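Local coordinates for protein L-fuculose phosphate aldolase (Streptococcus pneumoniae, PDB 4C24) that belongs to the class II aldolase and adducin N-terminal domain family, holds a zinc ion, and is found in an assembly of four protein chains, at residues 53-56 against 57-61; 104-107 against 108-112. One frame throughout, in Å; residues are numbered along the deposited sequence.

Interaction 1. Residues 53-56 against 57-61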
ATOM      1  N   PHE A  53     -13.678   2.791  15.812  1.00 30.68           N
ATOM      2  CA  PHE A  53     -14.894   3.236  15.153  1.00 30.43           C
ATOM      3  C   PHE A  53     -16.158   3.008  15.976  1.00 34.93           C
ATOM      4  O   PHE A  53     -17.259   3.389  15.565  1.00 38.88           O
ATOM      5  CB  PHE A  53     -14.989   2.617  13.760  1.00 30.31           C
ATOM      6  CG  PHE A  53     -14.309   3.434  12.717  1.00 30.15           C
ATOM      7  CD1 PHE A  53     -14.993   4.470  12.092  1.00 32.53           C
ATOM      8  CD2 PHE A  53     -12.974   3.226  12.404  1.00 31.35           C
ATOM      9  CE1 PHE A  53     -14.381   5.255  11.140  1.00 32.89           C
ATOM     10  CE2 PHE A  53     -12.353   4.010  11.445  1.00 29.37           C
ATOM     11  CZ  PHE A  53     -13.055   5.027  10.819  1.00 30.59           C
ATOM     12  N   GLU A  54     -15.980   2.416  17.154  1.00 30.04           N
ATOM     13  CA  GLU A  54     -17.088   2.133  18.066  1.00 30.39           C
ATOM     14  C   GLU A  54     -16.969   2.891  19.389  1.00 31.72           C
ATOM     15  O   GLU A  54     -17.790   2.707  20.282  1.00 31.73           O
ATOM     16  CB  GLU A  54     -17.175   0.629  18.333  1.00 35.38           C
ATOM     17  CG  GLU A  54     -17.457  -0.200  17.088  1.00 40.48           C
ATOM     18  CD  GLU A  54     -17.995  -1.575  17.412  1.00 48.69           C
ATOM     19  OE1 GLU A  54     -17.249  -2.390  17.996  1.00 53.82           O
ATOM     20  OE2 GLU A  54     -19.169  -1.842  17.075  1.00 58.16           O
ATOM     21  N   ILE A  55     -15.957   3.744  19.519  1.00 30.05           N
ATOM     22  CA  ILE A  55     -15.775   4.505  20.756  1.00 29.69           C
ATOM     23  C   ILE A  55     -16.743   5.690  20.842  1.00 27.06           C
ATOM     24  O   ILE A  55     -16.783   6.545  19.946  1.00 26.76           O
ATOM     25  CB  ILE A  55     -14.316   4.994  20.944  1.00 26.50           C
ATOM     26  CG1 ILE A  55     -13.344   3.814  20.892  1.00 26.88           C
ATOM     27  CG2 ILE A  55     -14.164   5.743  22.269  1.00 24.46           C
ATOM     28  CD1 ILE A  55     -11.892   4.241  20.948  1.00 25.28           C
ATOM     29  N   LYS A  56     -17.516   5.728  21.931  1.00 27.16           N
ATOM     30  CA  LYS A  56     -18.394   6.856  22.234  1.00 26.13           C
ATOM     31  C   LYS A  56     -17.764   7.738  23.296  1.00 24.52           C
ATOM     32  O   LYS A  56     -16.873   7.297  24.039  1.00 24.98           O
ATOM     33  CB  LYS A  56     -19.733   6.356  22.762  1.00 23.65           C
ATOM     34  CG  LYS A  56     -20.496   5.445  21.820  1.00 26.36           C
ATOM     35  CD  LYS A  56     -21.869   5.191  22.407  1.00 29.33           C
ATOM     36  CE  LYS A  56     -22.440   3.851  21.982  1.00 32.52           C
ATOM     37  NZ  LYS A  56     -22.371   2.884  23.113  1.00 47.42           N
ATOM     38  N   GLU A  57     -18.234   8.978  23.383  1.00 23.60           N
ATOM     39  CA  GLU A  57     -17.778   9.911  24.399  0.50 23.27           C
ATOM     40  C   GLU A  57     -17.819   9.283  25.802  1.00 23.11           C
ATOM     41  O   GLU A  57     -16.894   9.470  26.597  1.00 22.73           O
ATOM     42  CB  GLU A  57     -18.599  11.207  24.333  0.50 25.58           C
ATOM     43  CG  GLU A  57     -18.068  12.323  25.207  0.50 25.11           C
ATOM     44  CD  GLU A  57     -18.543  13.702  24.784  0.50 24.74           C
ATOM     45  OE1 GLU A  57     -18.722  13.939  23.570  0.50 32.52           O
ATOM     46  OE2 GLU A  57     -18.719  14.556  25.675  0.50 25.38           O
ATOM     47  N   SER A  58     -18.867   8.512  26.089  1.00 22.82           N
ATOM     48  CA  SER A  58     -19.017   7.877  27.387  1.00 24.96           C
ATOM     49  C   SER A  58     -18.009   6.765  27.650  1.00 23.01           C
ATOM     50  O   SER A  58     -17.884   6.328  28.780  1.00 24.40           O
ATOM     51  CB  SER A  58     -20.454   7.379  27.603  1.00 26.44           C
ATOM     52  OG  SER A  58     -20.807   6.370  26.676  1.00 27.94           O
ATOM     53  N   ASP A  59     -17.316   6.300  26.610  1.00 22.63           N
ATOM     54  CA  ASP A  59     -16.271   5.270  26.770  1.00 22.00           C
ATOM     55  C   ASP A  59     -14.920   5.877  27.135  1.00 19.64           C
ATOM     56  O   ASP A  59     -14.007   5.145  27.578  1.00 22.12           O
ATOM     57  CB  ASP A  59     -16.059   4.480  25.475  1.00 22.35           C
ATOM     58  CG  ASP A  59     -17.243   3.591  25.108  1.00 25.67           C
ATOM     59  OD1 ASP A  59     -17.828   2.929  26.002  1.00 28.69           O
ATOM     60  OD2 ASP A  59     -17.558   3.539  23.896  1.00 29.56           O
ATOM     61  N   ILE A  60     -14.764   7.176  26.898  1.00 17.55           N
ATOM     62  CA  ILE A  60     -13.512   7.893  27.275  1.00 15.59           C
ATOM     63  C   ILE A  60     -13.392   7.880  28.785  1.00 17.26           C
ATOM     64  O   ILE A  60     -14.362   8.066  29.522  1.00 20.24           O
ATOM     65  CB  ILE A  60     -13.405   9.341  26.708  1.00 14.57           C
ATOM     66  CG1 ILE A  60     -13.498   9.327  25.174  1.00 17.62           C
ATOM     67  CG2 ILE A  60     -12.137  10.079  27.205  1.00 18.38           C
ATOM     68  CD1 ILE A  60     -12.365   8.585  24.484  1.00 18.90           C
ATOM     69  N   VAL A  61     -12.182   7.602  29.251  1.00 15.64           N
ATOM     70  CA  VAL A  61     -11.922   7.517  30.664  1.00 13.98           C
ATOM     71  C   VAL A  61     -11.126   8.733  31.084  1.00 13.79           C
ATOM     72  O   VAL A  61     -10.185   9.150  30.388  1.00 14.73           O
ATOM     73  CB  VAL A  61     -11.152   6.224  31.045  1.00 14.15           C
ATOM     74  CG1 VAL A  61     -10.853   6.215  32.529  1.00 14.63           C
ATOM     75  CG2 VAL A  61     -11.936   4.969  30.668  1.00 14.88           C
TER

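Interaction 2. Residues 104-107 against 108-112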
ATOM      1  N   ALA A 104       8.002   2.111  11.628  1.00 10.79           N
ATOM      2  CA  ALA A 104       8.442   2.471  12.960  1.00 11.46           C
ATOM      3  C   ALA A 104       8.486   1.222  13.837  1.00 11.88           C
ATOM      4  O   ALA A 104       9.412   1.056  14.623  1.00 11.98           O
ATOM      5  CB  ALA A 104       7.572   3.576  13.537  1.00 14.91           C
ATOM      6  N   THR A 105       7.528   0.324  13.675  1.00 11.46           N
ATOM      7  CA  THR A 105       7.487  -0.895  14.463  1.00 11.83           C
ATOM      8  C   THR A 105       8.543  -1.873  13.971  1.00 11.60           C
ATOM      9  O   THR A 105       9.119  -2.572  14.793  1.00 12.42           O
ATOM     10  CB  THR A 105       6.091  -1.506  14.427  1.00 12.57           C
ATOM     11  OG1 THR A 105       5.200  -0.547  14.987  1.00 14.54           O
ATOM     12  CG2 THR A 105       6.020  -2.790  15.243  1.00 13.25           C
ATOM     13  N   VAL A 106       8.798  -1.901  12.659  1.00 11.01           N
ATOM     14  CA  VAL A 106       9.970  -2.667  12.129  1.00 10.26           C
ATOM     15  C   VAL A 106      11.239  -2.283  12.875  1.00 11.39           C
ATOM     16  O   VAL A 106      11.983  -3.162  13.397  1.00 12.36           O
ATOM     17  CB  VAL A 106      10.136  -2.447  10.624  1.00  9.84           C
ATOM     18  CG1 VAL A 106      11.494  -2.993  10.134  1.00 10.42           C
ATOM     19  CG2 VAL A 106       8.978  -3.116   9.926  1.00 12.07           C
ATOM     20  N   LEU A 107      11.512  -0.988  12.919  1.00 10.25           N
ATOM     21  CA  LEU A 107      12.697  -0.525  13.652  1.00 10.34           C
ATOM     22  C   LEU A 107      12.631  -0.950  15.116  1.00 11.39           C
ATOM     23  O   LEU A 107      13.605  -1.395  15.689  1.00 12.88           O
ATOM     24  CB  LEU A 107      12.868   0.971  13.508  1.00 11.27           C
ATOM     25  CG  LEU A 107      13.278   1.384  12.097  1.00  9.82           C
ATOM     26  CD1 LEU A 107      13.347   2.903  12.030  1.00 11.31           C
ATOM     27  CD2 LEU A 107      14.684   0.811  11.736  1.00 14.05           C
ATOM     28  N   ALA A 108      11.461  -0.844  15.742  1.00 11.21           N
ATOM     29  CA  ALA A 108      11.294  -1.243  17.123  1.00 11.13           C
ATOM     30  C   ALA A 108      11.583  -2.728  17.334  1.00 11.78           C
ATOM     31  O   ALA A 108      12.065  -3.114  18.395  1.00 12.26           O
ATOM     32  CB  ALA A 108       9.845  -0.941  17.532  1.00 13.49           C
ATOM     33  N   CYS A 109      11.226  -3.563  16.362  1.00 13.64           N
ATOM     34  CA  CYS A 109      11.445  -5.001  16.499  1.00 13.48           C
ATOM     35  C   CYS A 109      12.885  -5.402  16.264  1.00 15.79           C
ATOM     36  O   CYS A 109      13.294  -6.466  16.722  1.00 18.73           O
ATOM     37  CB  CYS A 109      10.478  -5.809  15.639  1.00 15.75           C
ATOM     38  SG  CYS A 109       8.752  -5.590  16.143  1.00 16.94           S
ATOM     39  N   LEU A 110      13.605  -4.563  15.532  1.00 13.88           N
ATOM     40  CA  LEU A 110      15.064  -4.698  15.380  1.00 13.45           C
ATOM     41  C   LEU A 110      15.759  -4.074  16.568  1.00 15.41           C
ATOM     42  O   LEU A 110      16.979  -4.242  16.742  1.00 16.65           O
ATOM     43  CB  LEU A 110      15.519  -3.980  14.120  1.00 11.80           C
ATOM     44  CG  LEU A 110      15.058  -4.574  12.809  1.00 13.09           C
ATOM     45  CD1 LEU A 110      15.041  -3.507  11.723  1.00 14.77           C
ATOM     46  CD2 LEU A 110      15.917  -5.775  12.421  1.00 15.79           C
ATOM     47  N   ARG A 111      15.015  -3.314  17.373  1.00 16.23           N
ATOM     48  CA  ARG A 111      15.582  -2.466  18.417  1.00 14.77           C
ATOM     49  C   ARG A 111      16.663  -1.513  17.853  1.00 13.64           C
ATOM     50  O   ARG A 111      17.760  -1.352  18.422  1.00 17.61           O
ATOM     51  CB  ARG A 111      16.042  -3.313  19.612  1.00 15.94           C
ATOM     52  CG  ARG A 111      14.925  -4.189  20.149  1.00 15.76           C
ATOM     53  CD  ARG A 111      15.307  -4.957  21.383  1.00 17.13           C
ATOM     54  NE  ARG A 111      14.235  -5.823  21.838  1.00 14.09           N
ATOM     55  CZ  ARG A 111      14.281  -6.527  22.961  1.00 15.03           C
ATOM     56  NH1 ARG A 111      15.387  -6.507  23.709  1.00 18.95           N
ATOM     57  NH2 ARG A 111      13.277  -7.313  23.316  1.00 14.67           N
ATOM     58  N   GLU A 112      16.332  -0.897  16.709  1.00 14.31           N
ATOM     59  CA  GLU A 112      17.190   0.011  15.979  1.00 14.23           C
ATOM     60  C   GLU A 112      16.607   1.400  16.026  1.00 15.09           C
ATOM     61  O   GLU A 112      15.402   1.556  15.789  1.00 17.01           O
ATOM     62  CB  GLU A 112      17.308  -0.402  14.518  1.00 18.30           C
ATOM     63  CG  GLU A 112      18.191  -1.618  14.275  1.00 22.61           C
ATOM     64  CD  GLU A 112      19.668  -1.273  14.113  1.00 25.95           C
ATOM     65  OE1 GLU A 112      20.040  -0.082  14.251  1.00 23.17           O
ATOM     66  OE2 GLU A 112      20.451  -2.212  13.841  1.00 30.16           O
TER

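Interaction 1. Residues 53-56 against 57-61
D59 turns its CG to lie beside its own backbone N (chi1 -68°), and this brings the carboxylate back along the chain to the amide of K56. I55 sets its CG2 branch anti to the backbone N, where it meets D59 CB at 3.9 Å and I60 CD1 at 4.0 Å. The two isoleucine side chains cross at about a right angle. A branched apolar residue suits the buried position of I55, because CG2 can meet D59 and I60 while the side chain also packs on P47 and I50.

K56 and D59 are joined twice. D59 OD2 takes the N-H of K56 (2.9 Å from K56 N) almost in line, at 175°, on its anti side and 27° out of the carboxylate plane. In return, D59 N donates to K56 O at 2.8 Å, reaching that oxygen from well above the carbonyl plane instead of along a lone pair. Aspartate suits the place: its short arm reaches the amide three residues back and still leaves OD1 for a salt bridge with R74, so both oxygens are used and the carboxylate is held against rotation.

The backbone bond from D59 to K56 is the i to i+3 link of a 3-10 turn, 57-59, followed by one from I60 N to E57 O (3.1 Å). This turn sits in the loop between strands 42-45 and 61-64 of an AraD-like domain, and I55 is packed there against I14 of helix 7-22. The K56 side chain, by contrast, is exposed; its NZ is 4.9 Å from D59 OD2, where any attraction is probably weak.

Interaction 2. Residues 104-107 against 108-112
L107 and A108 have the most surface buried here, with T105 next, and L107 supplies the carbonyl that closes the Schellman motif ending helix 103-110. L107 O accepts E112 N at 3.0 Å in a nearly straight bond (177°), while a weak bond runs from R111 N to A108 O. R111, at positive phi (54°), is the C-prime residue. Leucine suits its buried place, packing on A183, Y186 and C187 of helix 169-192. L107 CD2 lies 4.0 Å from E112 CB, the two side chains crossing at about a right angle; E112 then bends at chi2 (-87°), carrying its carboxylate away from the leucine.

A108 N donates to A104 O, and its bare methyl fits a buried face where the A108 backbone also bonds to N159. T105 places CG2 4.0 Å from C109 SG, and its OG1 bonds to T101 O and weakly to Y181 OH of the second subunit. On another face, the V106 and L110 side chains lie side by side, pointing the same way, V106 CG1 3.9 Å from L110 CD1.

Helix and Schellman bonds thus take up much of the backbone polarity, while L107, V106 and L110 offer apolar surface to helix 169-192 and the second subunit.

Interaction 1 comes first along the chain, and interaction 2 follows after it has closed. Their centres are about 30 Å apart on opposite sides of the chain's centre, and their nearest atoms are about 18 Å apart, so they do not touch. Both belong to one AraD-like domain and connect to strands of one mixed sheet: interaction 1 runs into strand 61-64, while interaction 2 lies on the helix after strand 95-99. The side chain of T105 lies about 8 Å from a bound zinc ion. Interaction 1, which no other chain touches, thus shapes a loop within the subunit, leaning on helix 7-22, whereas interaction 2 shapes a helix end at a subunit interface.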